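N-terminal acetyltransferase B complex subunit MDM20 (PDB 5K04) is the non-catalytic subunit of the NatB complex, which acetylates protein N termini, and probably serves as a helical scaffold for the catalytic subunit. Local coordinates at residues N570-K575 with N598-N603; A540-D545 with L576-Y581; V608-L613 with L666-E671. All coordinates share one frame; numbering follows the deposited sequence.

Contact 1 of 3, residues N570-K575 with N598-N603; sequences NDVATK and NKITSN
Ile-600 sets two branches against helix 571-584, one on Val-572 and one on Lys-575, and this apolar packing is the whole of the direct contact. Its CG2 meets Val-572 CG1 at 3.6 Å, the two side chains sliding past each other in opposite directions. In both residues the touching methyl stands opposite the backbone N; for Val-572 this torsion (chi1 171°) points CG1 at Ile-600 CG2. The extended chi2 of Ile-600 carries CD1 on to the next turn, where it rests 3.5 Å from Lys-575 CD. Here the lysine supplies methylenes, crossing the isoleucine at about a right angle.

The charged end of Lys-575 serves a third element. A bend at chi3 (-69°) turns the end of its chain, and NZ donates to Ser-544 O and forms a cation-pi interaction with Tyr-546. Asp-571 makes a salt bridge with Arg-550.

Other polar bonds lie within one segment. Asn-570 is the N-cap of its helix, OD1 accepting weakly from Ala-573 N at 3.4 Å. On the other side, in the last turn of 598-603, Asn-598 O receives both Ser-602 OG, at 2.6 Å, and Ser-602 N.

With no hydrogen bond crossing between the segments, two antiparallel, successive helices are joined here near the surface by aliphatic groups, and the lysine is amphipathic in use: carbon chain to one neighbour, ammonium to another.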
ATOM      1  N   ASN A 570      15.587   5.978  -5.288  1.00 43.48           N
ATOM      2  CA  ASN A 570      15.846   7.322  -5.827  1.00 47.01           C
ATOM      3  C   ASN A 570      14.558   7.808  -6.495  1.00 43.98           C
ATOM      4  O   ASN A 570      14.308   7.525  -7.672  1.00 32.56           O
ATOM      5  CB  ASN A 570      17.020   7.325  -6.804  1.00 43.18           C
ATOM      6  CG  ASN A 570      17.486   8.746  -7.143  1.00 47.82           C
ATOM      7  OD1 ASN A 570      16.785   9.721  -6.872  1.00 31.12           O
ATOM      8  ND2 ASN A 570      18.671   8.859  -7.732  1.00 54.05           N
ATOM      9  N   ASP A 571      13.754   8.555  -5.737  1.00 39.21           N
ATOM     10  CA  ASP A 571      12.404   8.878  -6.194  1.00 43.07           C
ATOM     11  C   ASP A 571      12.398   9.967  -7.256  1.00 36.97           C
ATOM     12  O   ASP A 571      11.558   9.939  -8.170  1.00 23.12           O
ATOM     13  CB  ASP A 571      11.519   9.297  -5.013  1.00 38.36           C
ATOM     14  CG  ASP A 571      11.333   8.167  -3.985  1.00 37.76           C
ATOM     15  OD1 ASP A 571      11.774   7.018  -4.256  1.00 25.13           O
ATOM     16  OD2 ASP A 571      10.771   8.439  -2.903  1.00 32.75           O
ATOM     17  N   VAL A 572      13.317  10.929  -7.165  1.00 44.26           N
ATOM     18  CA  VAL A 572      13.362  11.982  -8.174  1.00 46.46           C
ATOM     19  C   VAL A 572      13.833  11.435  -9.521  1.00 40.07           C
ATOM     20  O   VAL A 572      13.352  11.858 -10.575  1.00 26.43           O
ATOM     21  CB  VAL A 572      14.240  13.137  -7.681  1.00 49.19           C
ATOM     22  CG1 VAL A 572      14.467  14.125  -8.799  1.00 53.67           C
ATOM     23  CG2 VAL A 572      13.548  13.826  -6.483  1.00 38.55           C
ATOM     24  N   ALA A 573      14.759  10.471  -9.511  1.00 46.18           N
ATOM     25  CA  ALA A 573      15.214   9.885 -10.768  1.00 42.54           C
ATOM     26  C   ALA A 573      14.073   9.159 -11.477  1.00 38.29           C
ATOM     27  O   ALA A 573      13.948   9.228 -12.703  1.00 33.69           O
ATOM     28  CB  ALA A 573      16.388   8.941 -10.501  1.00 34.15           C
ATOM     29  N   THR A 574      13.229   8.467 -10.713  1.00 38.37           N
ATOM     30  CA  THR A 574      12.047   7.813 -11.271  1.00 36.37           C
ATOM     31  C   THR A 574      11.207   8.794 -12.073  1.00 39.43           C
ATOM     32  O   THR A 574      10.833   8.518 -13.214  1.00 26.31           O
ATOM     33  CB  THR A 574      11.222   7.210 -10.133  1.00 30.78           C
ATOM     34  OG1 THR A 574      12.009   6.225  -9.464  1.00 24.61           O
ATOM     35  CG2 THR A 574       9.940   6.579 -10.644  1.00 38.18           C
ATOM     36  N   LYS A 575      10.921   9.967 -11.495  1.00 40.52           N
ATOM     37  CA  LYS A 575      10.145  10.958 -12.233  1.00 41.40           C
ATOM     38  C   LYS A 575      10.881  11.422 -13.486  1.00 39.01           C
ATOM     39  O   LYS A 575      10.275  11.578 -14.554  1.00 29.29           O
ATOM     40  CB  LYS A 575       9.819  12.147 -11.330  1.00 36.95           C
ATOM     41  CG  LYS A 575       9.030  13.232 -12.075  1.00 42.10           C
ATOM     42  CD  LYS A 575       8.592  14.369 -11.162  1.00 47.88           C
ATOM     43  CE  LYS A 575       7.523  13.916 -10.177  1.00 59.00           C
ATOM     44  NZ  LYS A 575       6.874  15.074  -9.495  1.00 67.81           N
ATOM     45  N   ASN A 598      13.812  20.533 -16.136  1.00 45.85           N
ATOM     46  CA  ASN A 598      14.881  21.405 -15.669  1.00 49.45           C
ATOM     47  C   ASN A 598      14.592  21.979 -14.280  1.00 50.13           C
ATOM     48  O   ASN A 598      15.525  22.202 -13.499  1.00 33.21           O
ATOM     49  CB  ASN A 598      15.099  22.507 -16.704  1.00 50.23           C
ATOM     50  CG  ASN A 598      16.221  23.431 -16.338  1.00 54.46           C
ATOM     51  OD1 ASN A 598      17.364  23.010 -16.169  1.00 51.02           O
ATOM     52  ND2 ASN A 598      15.901  24.705 -16.216  1.00 64.62           N
ATOM     53  N   LYS A 599      13.313  22.212 -13.951  1.00 54.53           N
ATOM     54  CA  LYS A 599      12.950  22.619 -12.597  1.00 54.81           C
ATOM     55  C   LYS A 599      13.260  21.517 -11.585  1.00 49.64           C
ATOM     56  O   LYS A 599      13.719  21.794 -10.471  1.00 42.21           O
ATOM     57  CB  LYS A 599      11.464  22.986 -12.552  1.00 54.44           C
ATOM     58  CG  LYS A 599      11.062  23.816 -11.330  1.00 65.14           C
ATOM     59  CD  LYS A 599       9.584  24.185 -11.358  1.00 82.41           C
ATOM     60  CE  LYS A 599       9.324  25.506 -10.633  1.00 98.16           C
ATOM     61  NZ  LYS A 599       9.844  25.511  -9.233  1.00105.47           N
ATOM     62  N   ILE A 600      13.026  20.262 -11.968  1.00 45.63           N
ATOM     63  CA  ILE A 600      13.261  19.134 -11.078  1.00 43.57           C
ATOM     64  C   ILE A 600      14.755  18.911 -10.852  1.00 50.80           C
ATOM     65  O   ILE A 600      15.194  18.709  -9.713  1.00 39.29           O
ATOM     66  CB  ILE A 600      12.575  17.883 -11.642  1.00 45.79           C
ATOM     67  CG1 ILE A 600      11.060  18.109 -11.659  1.00 51.06           C
ATOM     68  CG2 ILE A 600      12.945  16.655 -10.836  1.00 40.28           C
ATOM     69  CD1 ILE A 600      10.316  17.115 -12.497  1.00 51.59           C
ATOM     70  N   THR A 601      15.561  18.934 -11.930  1.00 54.11           N
ATOM     71  CA  THR A 601      17.010  18.790 -11.767  1.00 47.22           C
ATOM     72  C   THR A 601      17.600  19.946 -10.969  1.00 44.14           C
ATOM     73  O   THR A 601      18.611  19.775 -10.285  1.00 36.19           O
ATOM     74  CB  THR A 601      17.727  18.691 -13.124  1.00 34.13           C
ATOM     75  OG1 THR A 601      17.474  19.868 -13.904  1.00 34.52           O
ATOM     76  CG2 THR A 601      17.278  17.473 -13.884  1.00 33.10           C
ATOM     77  N   SER A 602      16.991  21.128 -11.047  1.00 55.30           N
ATOM     78  CA  SER A 602      17.490  22.271 -10.287  1.00 54.92           C
ATOM     79  C   SER A 602      17.386  22.067  -8.775  1.00 52.23           C
ATOM     80  O   SER A 602      18.059  22.772  -8.021  1.00 47.38           O
ATOM     81  CB  SER A 602      16.727  23.529 -10.697  1.00 50.45           C
ATOM     82  OG  SER A 602      16.925  23.815 -12.071  1.00 56.37           O
ATOM     83  N   ASN A 603      16.573  21.110  -8.312  1.00 54.20           N
ATOM     84  CA  ASN A 603      16.315  20.930  -6.884  1.00 53.80           C
ATOM     85  C   ASN A 603      16.397  19.462  -6.469  1.00 47.31           C
ATOM     86  O   ASN A 603      15.711  19.042  -5.533  1.00 44.15           O
ATOM     87  CB  ASN A 603      14.944  21.496  -6.513  1.00 58.24           C
ATOM     88  CG  ASN A 603      14.815  22.987  -6.821  1.00 70.20           C
ATOM     89  OD1 ASN A 603      15.284  23.839  -6.059  1.00 63.65           O
ATOM     90  ND2 ASN A 603      14.173  23.304  -7.947  1.00 78.47           N
TER

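Contact 2 of 3, residues A540-D545 with L576-Y581; sequences ALIVSD and LKLLVY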
ATOM      1  N   ALA A 540      -0.235  14.495 -16.937  1.00 53.15           N
ATOM      2  CA  ALA A 540      -0.560  15.307 -15.766  1.00 50.41           C
ATOM      3  C   ALA A 540      -0.143  14.614 -14.477  1.00 46.42           C
ATOM      4  O   ALA A 540       0.296  15.276 -13.525  1.00 34.10           O
ATOM      5  CB  ALA A 540      -2.057  15.630 -15.741  1.00 44.64           C
ATOM      6  N   LEU A 541      -0.271  13.278 -14.427  1.00 48.02           N
ATOM      7  CA  LEU A 541       0.163  12.530 -13.246  1.00 43.42           C
ATOM      8  C   LEU A 541       1.682  12.429 -13.176  1.00 45.36           C
ATOM      9  O   LEU A 541       2.268  12.605 -12.102  1.00 35.35           O
ATOM     10  CB  LEU A 541      -0.457  11.137 -13.252  1.00 36.19           C
ATOM     11  CG  LEU A 541      -1.989  11.097 -13.206  1.00 42.22           C
ATOM     12  CD1 LEU A 541      -2.527   9.644 -13.248  1.00 41.56           C
ATOM     13  CD2 LEU A 541      -2.514  11.834 -11.992  1.00 43.95           C
ATOM     14  N   ILE A 542       2.328  12.147 -14.316  1.00 52.57           N
ATOM     15  CA  ILE A 542       3.784  11.980 -14.366  1.00 46.74           C
ATOM     16  C   ILE A 542       4.489  13.204 -13.786  1.00 43.49           C
ATOM     17  O   ILE A 542       5.529  13.092 -13.123  1.00 31.06           O
ATOM     18  CB  ILE A 542       4.222  11.715 -15.818  1.00 48.75           C
ATOM     19  CG1 ILE A 542       3.617  10.407 -16.341  1.00 47.45           C
ATOM     20  CG2 ILE A 542       5.744  11.775 -15.970  1.00 46.43           C
ATOM     21  CD1 ILE A 542       3.762   9.252 -15.418  1.00 46.95           C
ATOM     22  N   VAL A 543       3.917  14.389 -14.019  1.00 46.79           N
ATOM     23  CA  VAL A 543       4.491  15.671 -13.613  1.00 53.48           C
ATOM     24  C   VAL A 543       4.040  16.090 -12.219  1.00 48.28           C
ATOM     25  O   VAL A 543       4.591  17.049 -11.652  1.00 33.28           O
ATOM     26  CB  VAL A 543       4.116  16.697 -14.706  1.00 56.62           C
ATOM     27  CG1 VAL A 543       4.510  18.115 -14.341  1.00 73.86           C
ATOM     28  CG2 VAL A 543       4.777  16.297 -16.018  1.00 44.19           C
ATOM     29  N   SER A 544       3.067  15.388 -11.639  1.00 51.15           N
ATOM     30  CA  SER A 544       2.558  15.706 -10.317  1.00 42.88           C
ATOM     31  C   SER A 544       3.424  15.056  -9.245  1.00 41.59           C
ATOM     32  O   SER A 544       4.419  14.385  -9.520  1.00 32.45           O
ATOM     33  CB  SER A 544       1.106  15.255 -10.177  1.00 38.47           C
ATOM     34  OG  SER A 544       0.291  15.949 -11.097  1.00 41.50           O
ATOM     35  N   ASP A 545       3.042  15.279  -7.996  1.00 50.04           N
ATOM     36  CA  ASP A 545       3.698  14.645  -6.872  1.00 46.85           C
ATOM     37  C   ASP A 545       3.081  13.281  -6.639  1.00 46.29           C
ATOM     38  O   ASP A 545       1.854  13.120  -6.685  1.00 36.19           O
ATOM     39  CB  ASP A 545       3.577  15.519  -5.631  1.00 52.27           C
ATOM     40  CG  ASP A 545       4.434  16.766  -5.732  1.00 53.61           C
ATOM     41  OD1 ASP A 545       5.605  16.637  -6.146  1.00 47.21           O
ATOM     42  OD2 ASP A 545       3.927  17.863  -5.425  1.00 52.23           O
ATOM     43  N   LEU A 576      12.200  11.626 -13.377  1.00 41.87           N
ATOM     44  CA  LEU A 576      12.971  12.138 -14.501  1.00 41.87           C
ATOM     45  C   LEU A 576      13.069  11.110 -15.614  1.00 39.09           C
ATOM     46  O   LEU A 576      13.042  11.469 -16.800  1.00 29.47           O
ATOM     47  CB  LEU A 576      14.361  12.559 -14.028  1.00 34.41           C
ATOM     48  CG  LEU A 576      14.398  13.820 -13.161  1.00 40.99           C
ATOM     49  CD1 LEU A 576      15.789  14.007 -12.525  1.00 40.53           C
ATOM     50  CD2 LEU A 576      14.012  15.019 -14.005  1.00 39.09           C
ATOM     51  N   LYS A 577      13.206   9.831 -15.248  1.00 42.99           N
ATOM     52  CA  LYS A 577      13.201   8.769 -16.245  1.00 44.61           C
ATOM     53  C   LYS A 577      11.927   8.822 -17.068  1.00 38.94           C
ATOM     54  O   LYS A 577      11.964   8.726 -18.299  1.00 30.12           O
ATOM     55  CB  LYS A 577      13.346   7.402 -15.571  1.00 42.46           C
ATOM     56  CG  LYS A 577      14.710   7.157 -14.926  1.00 48.39           C
ATOM     57  CD  LYS A 577      15.858   7.329 -15.911  1.00 47.23           C
ATOM     58  CE  LYS A 577      17.182   6.845 -15.315  1.00 49.50           C
ATOM     59  NZ  LYS A 577      17.244   5.352 -15.056  1.00 43.36           N
ATOM     60  N   LEU A 578      10.783   8.998 -16.395  1.00 46.57           N
ATOM     61  CA  LEU A 578       9.504   9.029 -17.099  1.00 41.90           C
ATOM     62  C   LEU A 578       9.391  10.273 -17.971  1.00 35.36           C
ATOM     63  O   LEU A 578       8.855  10.211 -19.082  1.00 34.43           O
ATOM     64  CB  LEU A 578       8.358   8.947 -16.096  1.00 40.82           C
ATOM     65  CG  LEU A 578       8.403   7.677 -15.240  1.00 42.73           C
ATOM     66  CD1 LEU A 578       7.185   7.600 -14.341  1.00 37.51           C
ATOM     67  CD2 LEU A 578       8.497   6.439 -16.114  1.00 42.38           C
ATOM     68  N   LEU A 579       9.914  11.404 -17.496  1.00 43.00           N
ATOM     69  CA  LEU A 579      10.010  12.584 -18.352  1.00 44.48           C
ATOM     70  C   LEU A 579      10.875  12.301 -19.570  1.00 41.35           C
ATOM     71  O   LEU A 579      10.477  12.597 -20.707  1.00 35.06           O
ATOM     72  CB  LEU A 579      10.564  13.763 -17.565  1.00 45.31           C
ATOM     73  CG  LEU A 579       9.653  14.182 -16.406  1.00 45.94           C
ATOM     74  CD1 LEU A 579      10.245  15.347 -15.632  1.00 39.95           C
ATOM     75  CD2 LEU A 579       8.291  14.555 -16.946  1.00 43.87           C
ATOM     76  N   VAL A 580      12.055  11.708 -19.352  1.00 41.16           N
ATOM     77  CA  VAL A 580      12.947  11.375 -20.466  1.00 44.66           C
ATOM     78  C   VAL A 580      12.173  10.641 -21.552  1.00 40.08           C
ATOM     79  O   VAL A 580      12.156  11.048 -22.719  1.00 28.07           O
ATOM     80  CB  VAL A 580      14.152  10.538 -19.979  1.00 45.03           C
ATOM     81  CG1 VAL A 580      14.907   9.924 -21.177  1.00 45.33           C
ATOM     82  CG2 VAL A 580      15.109  11.380 -19.156  1.00 37.92           C
ATOM     83  N   TYR A 581      11.508   9.550 -21.175  1.00 41.12           N
ATOM     84  CA  TYR A 581      10.799   8.761 -22.173  1.00 46.32           C
ATOM     85  C   TYR A 581       9.640   9.551 -22.771  1.00 43.37           C
ATOM     86  O   TYR A 581       9.356   9.437 -23.966  1.00 28.61           O
ATOM     87  CB  TYR A 581      10.332   7.436 -21.552  1.00 45.79           C
ATOM     88  CG  TYR A 581      11.471   6.442 -21.408  1.00 45.46           C
ATOM     89  CD1 TYR A 581      11.866   5.646 -22.483  1.00 45.36           C
ATOM     90  CD2 TYR A 581      12.155   6.301 -20.212  1.00 38.40           C
ATOM     91  CE1 TYR A 581      12.912   4.733 -22.372  1.00 43.33           C
ATOM     92  CE2 TYR A 581      13.199   5.388 -20.089  1.00 40.14           C
ATOM     93  CZ  TYR A 581      13.583   4.613 -21.180  1.00 38.93           C
ATOM     94  OH  TYR A 581      14.623   3.715 -21.053  1.00 27.10           O
TER
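No ring or amide face takes part where Ile-542 and Val-543 meet Leu-578 and Leu-579; all the touching groups are branched aliphatics. Of the two segments, only 576-581 holds a ring, that of Tyr-581, and it is turned to other neighbours: Ile-532 and Leu-535 touch it, while its OH bonds Glu-671 and Thr-520. Close by, Tyr-546 OH bonds Ile-542 O.

Ile-542 does most of the work. Its CG2, placed opposite the backbone N by chi1 of -63°, sits between two leucines, 3.9 Å from Leu-578 CB and 3.9 Å from Leu-579 CD2. Its other branch ends in CD1, which reaches Leu-578 CD1 at 4.0 Å. Ile-542 and Leu-578 cross at about a right angle, whereas Ile-542 and Leu-579 slide past each other in opposite directions. Leu-579 CD2 also meets Val-543 CG2 at 4.0 Å, so this one methyl bridges both residues. Leu-535 of helix 525-537 and Asn-509 of helix 506-521 touch both Ile-542 and Leu-578.

Between these two segments the contact is hydrocarbon, largely buried, with no hydrogen bond; shape and exclusion of water seat helix 539-542 against helix 571-584, whose Lys-575 adds a polar tie to Ser-544 O.

Contact 3 of 3, residues V608-L613 with L666-E671; sequences VFDNLL and LTNLVE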
ATOM      1  N   VAL A 608      27.076  13.177  -7.489  1.00 46.82           N
ATOM      2  CA  VAL A 608      27.788  13.857  -8.571  1.00 36.36           C
ATOM      3  C   VAL A 608      27.431  13.233  -9.911  1.00 37.79           C
ATOM      4  O   VAL A 608      27.081  13.934 -10.870  1.00 29.14           O
ATOM      5  CB  VAL A 608      29.308  13.831  -8.336  1.00 39.71           C
ATOM      6  CG1 VAL A 608      30.010  14.608  -9.414  1.00 34.82           C
ATOM      7  CG2 VAL A 608      29.663  14.412  -6.969  1.00 43.88           C
ATOM      8  N   PHE A 609      27.464  11.897  -9.981  1.00 42.51           N
ATOM      9  CA  PHE A 609      27.238  11.244 -11.264  1.00 38.91           C
ATOM     10  C   PHE A 609      25.816  11.458 -11.758  1.00 36.61           C
ATOM     11  O   PHE A 609      25.601  11.737 -12.945  1.00 26.69           O
ATOM     12  CB  PHE A 609      27.539   9.752 -11.205  1.00 36.35           C
ATOM     13  CG  PHE A 609      27.247   9.062 -12.503  1.00 43.02           C
ATOM     14  CD1 PHE A 609      27.995   9.365 -13.641  1.00 38.57           C
ATOM     15  CD2 PHE A 609      26.209   8.150 -12.612  1.00 41.28           C
ATOM     16  CE1 PHE A 609      27.729   8.761 -14.850  1.00 36.60           C
ATOM     17  CE2 PHE A 609      25.941   7.526 -13.834  1.00 37.18           C
ATOM     18  CZ  PHE A 609      26.701   7.838 -14.950  1.00 39.00           C
ATOM     19  N   ASP A 610      24.831  11.321 -10.866  1.00 44.33           N
ATOM     20  CA  ASP A 610      23.444  11.519 -11.274  1.00 44.93           C
ATOM     21  C   ASP A 610      23.190  12.954 -11.723  1.00 37.52           C
ATOM     22  O   ASP A 610      22.413  13.172 -12.655  1.00 25.99           O
ATOM     23  CB  ASP A 610      22.489  11.120 -10.147  1.00 41.07           C
ATOM     24  CG  ASP A 610      22.100   9.637 -10.206  1.00 44.58           C
ATOM     25  OD1 ASP A 610      22.254   9.012 -11.280  1.00 38.37           O
ATOM     26  OD2 ASP A 610      21.633   9.097  -9.178  1.00 39.70           O
ATOM     27  N   ASN A 611      23.845  13.940 -11.099  1.00 45.13           N
ATOM     28  CA  ASN A 611      23.713  15.317 -11.581  1.00 47.70           C
ATOM     29  C   ASN A 611      24.254  15.456 -13.005  1.00 45.27           C
ATOM     30  O   ASN A 611      23.660  16.150 -13.834  1.00 27.73           O
ATOM     31  CB  ASN A 611      24.413  16.291 -10.624  1.00 39.04           C
ATOM     32  CG  ASN A 611      23.469  16.807  -9.512  1.00 47.83           C
ATOM     33  OD1 ASN A 611      22.257  16.956  -9.719  1.00 34.49           O
ATOM     34  ND2 ASN A 611      24.024  17.067  -8.339  1.00 49.66           N
ATOM     35  N   LEU A 612      25.369  14.778 -13.316  1.00 42.66           N
ATOM     36  CA  LEU A 612      25.900  14.807 -14.674  1.00 40.64           C
ATOM     37  C   LEU A 612      24.988  14.057 -15.644  1.00 40.22           C
ATOM     38  O   LEU A 612      24.711  14.540 -16.746  1.00 28.34           O
ATOM     39  CB  LEU A 612      27.302  14.210 -14.687  1.00 44.35           C
ATOM     40  CG  LEU A 612      27.965  13.925 -16.038  1.00 47.18           C
ATOM     41  CD1 LEU A 612      28.325  15.221 -16.734  1.00 44.71           C
ATOM     42  CD2 LEU A 612      29.209  13.061 -15.832  1.00 44.42           C
ATOM     43  N   LEU A 613      24.510  12.879 -15.241  1.00 44.01           N
ATOM     44  CA  LEU A 613      23.639  12.071 -16.090  1.00 42.52           C
ATOM     45  C   LEU A 613      22.446  12.875 -16.599  1.00 42.16           C
ATOM     46  O   LEU A 613      22.121  12.844 -17.794  1.00 28.82           O
ATOM     47  CB  LEU A 613      23.157  10.839 -15.309  1.00 38.78           C
ATOM     48  CG  LEU A 613      22.280   9.834 -16.094  1.00 45.53           C
ATOM     49  CD1 LEU A 613      23.058   9.192 -17.247  1.00 36.76           C
ATOM     50  CD2 LEU A 613      21.667   8.757 -15.186  1.00 39.26           C
ATOM     51  N   LEU A 666      25.998   2.127 -13.770  1.00 35.46           N
ATOM     52  CA  LEU A 666      26.352   1.523 -15.045  1.00 41.66           C
ATOM     53  C   LEU A 666      25.098   1.171 -15.839  1.00 45.68           C
ATOM     54  O   LEU A 666      25.053   1.367 -17.063  1.00 33.39           O
ATOM     55  CB  LEU A 666      27.224   0.298 -14.786  1.00 42.65           C
ATOM     56  CG  LEU A 666      28.202  -0.204 -15.845  1.00 56.64           C
ATOM     57  CD1 LEU A 666      28.954   0.950 -16.479  1.00 54.45           C
ATOM     58  CD2 LEU A 666      29.168  -1.181 -15.201  1.00 56.71           C
ATOM     59  N   THR A 667      24.060   0.679 -15.145  1.00 48.98           N
ATOM     60  CA  THR A 667      22.779   0.401 -15.785  1.00 42.90           C
ATOM     61  C   THR A 667      22.190   1.678 -16.369  1.00 40.72           C
ATOM     62  O   THR A 667      21.635   1.667 -17.475  1.00 31.42           O
ATOM     63  CB  THR A 667      21.814  -0.242 -14.773  1.00 36.20           C
ATOM     64  OG1 THR A 667      22.361  -1.469 -14.272  1.00 27.02           O
ATOM     65  CG2 THR A 667      20.491  -0.557 -15.398  1.00 40.76           C
ATOM     66  N   ASN A 668      22.349   2.799 -15.663  1.00 41.21           N
ATOM     67  CA  ASN A 668      21.809   4.060 -16.157  1.00 40.41           C
ATOM     68  C   ASN A 668      22.630   4.589 -17.316  1.00 40.75           C
ATOM     69  O   ASN A 668      22.077   5.168 -18.262  1.00 36.19           O
ATOM     70  CB  ASN A 668      21.748   5.083 -15.027  1.00 37.99           C
ATOM     71  CG  ASN A 668      20.539   4.881 -14.126  1.00 39.47           C
ATOM     72  OD1 ASN A 668      19.508   4.338 -14.550  1.00 24.89           O
ATOM     73  ND2 ASN A 668      20.657   5.327 -12.879  1.00 40.37           N
ATOM     74  N   LEU A 669      23.951   4.388 -17.264  1.00 44.79           N
ATOM     75  CA  LEU A 669      24.790   4.720 -18.408  1.00 44.10           C
ATOM     76  C   LEU A 669      24.396   3.908 -19.638  1.00 39.53           C
ATOM     77  O   LEU A 669      24.321   4.455 -20.746  1.00 28.97           O
ATOM     78  CB  LEU A 669      26.270   4.495 -18.085  1.00 47.73           C
ATOM     79  CG  LEU A 669      27.178   4.870 -19.272  1.00 46.49           C
ATOM     80  CD1 LEU A 669      27.019   6.361 -19.616  1.00 40.99           C
ATOM     81  CD2 LEU A 669      28.635   4.543 -19.016  1.00 39.47           C
ATOM     82  N   VAL A 670      24.151   2.601 -19.468  1.00 45.19           N
ATOM     83  CA  VAL A 670      23.795   1.760 -20.617  1.00 45.18           C
ATOM     84  C   VAL A 670      22.500   2.253 -21.241  1.00 44.02           C
ATOM     85  O   VAL A 670      22.385   2.367 -22.468  1.00 31.05           O
ATOM     86  CB  VAL A 670      23.680   0.274 -20.206  1.00 43.12           C
ATOM     87  CG1 VAL A 670      23.063  -0.542 -21.325  1.00 46.88           C
ATOM     88  CG2 VAL A 670      25.020  -0.314 -19.873  1.00 37.71           C
ATOM     89  N   GLU A 671      21.504   2.553 -20.389  1.00 46.19           N
ATOM     90  CA  GLU A 671      20.215   3.041 -20.861  1.00 42.19           C
ATOM     91  C   GLU A 671      20.375   4.367 -21.592  1.00 41.29           C
ATOM     92  O   GLU A 671      19.770   4.588 -22.651  1.00 28.32           O
ATOM     93  CB  GLU A 671      19.257   3.173 -19.673  1.00 38.08           C
ATOM     94  CG  GLU A 671      17.916   3.837 -19.958  1.00 39.39           C
ATOM     95  CD  GLU A 671      17.075   4.054 -18.684  1.00 38.70           C
ATOM     96  OE1 GLU A 671      17.640   4.440 -17.640  1.00 26.57           O
ATOM     97  OE2 GLU A 671      15.841   3.840 -18.741  1.00 31.46           O
TER
HETATM   98  O   HOH W   1      22.973   6.689 -11.877  1.00 30.27           O
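Asp-610 and Leu-613, one turn apart on helix 608-625, both address Asn-668, one through a water and the other through carbon. Going along the helix, Phe-609 comes first. Its CB is directed at helix 661-682; the ring makes no close contact with 666-671 yet shields part of it, and it also packs on Leu-649, on Leu-652 and, in the facing helix itself, on Asn-665.

Asp-610 follows. Its OD1 is 4.3 Å from Asn-668 ND2, too far for a direct bond, and a water fills the step. That water donates to Asp-610 OD1 at 2.5 Å and accepts from Asn-668 ND2 at 2.9 Å, coupling carboxylate to amide. The other end of the amide is fixed as well: Asn-668 OD1 accepts from Lys-577 NZ. Oxygen toward the ammonium and nitrogen toward the water define which way round the amide lies.

Leu-613 closes the segment. With CG opposite its backbone N (chi1 -177°), it extends CD2 to within 3.7 Å of Asn-668 CB, the side chains crossing at about a right angle. The leucine methyl therefore rests on the aliphatic root of the asparagine, and Phe-672 touches it from the next turn of helix 661-682.

Two helices far apart in sequence run here in roughly the same direction, joined by side chains and a bridging water, an arrangement at home in an all-helical superhelix such as the TPR-like scaffolds to which this family is related.

In the fold
From the N terminus, 540-545 comes first, and contact 2 closes its loop when the chain reaches 576-581. Contact 1 opens at 570-575, before that loop is shut, and closes only at 598-603, so the two cross; both use helix 571-584, which is held by helix 539-542 and by helix 591-601. Ile-600 and Leu-579 pack where they adjoin. Contact 3 follows in series: 608-613 begins the next helix, and 52 intervening residues bring the chain back at 666-671. Helix 661-682 is also tied directly to helix 571-584, Asn-668 to Lys-577 and Glu-671 to Lys-577 and Tyr-581. The three contacts thus knit helices 539-542, 571-584, 591-601, 608-625 and 661-682 into one block.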